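Side-chain contact in uncharacterized protein (Pyrococcus horikoshii, PDB 1ZJJ), which is uncharacterised but probably acts as a magnesium-dependent phosphatase of the haloacid dehalogenase superfamily: residues L140-R143 / T147-G150. Sequence-based numbering, arbitrary orientation.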
# COMPACT_ATOMS: atom_id res chain seq x y z
N LEU B 140 -5.58 2.91 -12.89
CA LEU B 140 -5.78 3.37 -14.26
C LEU B 140 -6.76 4.54 -14.27
O LEU B 140 -6.53 5.55 -14.93
CB LEU B 140 -6.30 2.24 -15.14
CG LEU B 140 -5.28 1.14 -15.49
CD1 LEU B 140 -5.95 -0.01 -16.21
CD2 LEU B 140 -4.17 1.74 -16.34
N ALA B 141 -7.85 4.40 -13.52
CA ALA B 141 -8.87 5.45 -13.46
C ALA B 141 -8.34 6.74 -12.83
O ALA B 141 -8.49 7.82 -13.38
CB ALA B 141 -10.08 4.94 -12.70
N ILE B 142 -7.71 6.62 -11.66
CA ILE B 142 -7.16 7.80 -10.98
C ILE B 142 -6.12 8.49 -11.87
O ILE B 142 -6.04 9.72 -11.90
CB ILE B 142 -6.51 7.42 -9.64
CG1 ILE B 142 -7.60 6.96 -8.66
CG2 ILE B 142 -5.72 8.60 -9.09
CD1 ILE B 142 -7.04 6.34 -7.38
N ARG B 143 -5.31 7.69 -12.58
CA ARG B 143 -4.30 8.23 -13.48
C ARG B 143 -4.94 8.90 -14.69
O ARG B 143 -4.33 9.73 -15.36
CB ARG B 143 -3.36 7.12 -13.96
CG ARG B 143 -2.10 7.09 -13.17
CD ARG B 143 -1.30 5.85 -13.41
NE ARG B 143 -0.20 5.83 -12.47
CZ ARG B 143 0.85 6.63 -12.54
NH1 ARG B 143 0.96 7.51 -13.52
NH2 ARG B 143 1.80 6.54 -11.62
N THR B 147 -11.17 11.23 -9.48
CA THR B 147 -10.91 11.68 -8.12
C THR B 147 -10.45 10.47 -7.29
O THR B 147 -10.95 9.36 -7.48
CB THR B 147 -12.18 12.27 -7.46
OG1 THR B 147 -12.82 13.16 -8.38
CG2 THR B 147 -11.82 13.03 -6.20
N PHE B 148 -9.50 10.68 -6.39
CA PHE B 148 -8.98 9.63 -5.53
C PHE B 148 -9.50 9.97 -4.14
O PHE B 148 -9.02 10.91 -3.50
CB PHE B 148 -7.44 9.65 -5.59
CG PHE B 148 -6.76 8.62 -4.72
CD1 PHE B 148 -7.47 7.62 -4.06
CD2 PHE B 148 -5.37 8.64 -4.58
CE1 PHE B 148 -6.80 6.66 -3.27
CE2 PHE B 148 -4.69 7.70 -3.80
CZ PHE B 148 -5.41 6.71 -3.14
N ILE B 149 -10.51 9.22 -3.69
CA ILE B 149 -11.14 9.43 -2.38
C ILE B 149 -10.98 8.22 -1.45
O ILE B 149 -11.31 7.09 -1.82
CB ILE B 149 -12.65 9.69 -2.54
CG1 ILE B 149 -12.88 10.88 -3.47
CG2 ILE B 149 -13.29 9.95 -1.17
CD1 ILE B 149 -14.27 10.91 -4.08
N GLY B 150 -10.48 8.47 -0.24
CA GLY B 150 -10.31 7.40 0.72
C GLY B 150 -11.28 7.60 1.87
O GLY B 150 -11.40 8.70 2.39
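Ile-142 lays its CD1 methyl over one face of the Phe-148 ring, 3.8 Å from CD1 to the ring centroid and 25° off the ring normal, a CH-pi contact. The methyl sits off-centre, toward the rim: CD1 of Ile-142 comes within 3.5 Å of CG of Phe-148. The isoleucine reaches it because CG1 stands anti to the carbonyl carbon (chi1 -68°) and chi2 is extended. Its second branch adds plain van der Waals packing, CG2 of Ile-142 lying 4.0 Å from CB of Phe-148. A branched aliphatic side chain thus suits the helix, covering both the ring and its stem, while a flat aromatic on the strand offers a broad face. Replacing Ile-142 by an alanine removes the methyl that lies on the ring, which would probably open a gap over that face and leave the ring less firmly fixed.

The CB of Thr-147 points away from the helix, and its OG1 hydrogen-bonds ND1 of His-121, outside the two segments. Val-122 also touches Ile-142, and helix 167-178 packs on Phe-148 through Ile-171 and Leu-174. With no polar bond between Ile-142 and Phe-148, dispersion and exclusion of water help hold helix 132-143 against strand 147-150 in this beta-alpha-beta unit, away from the magnesium site.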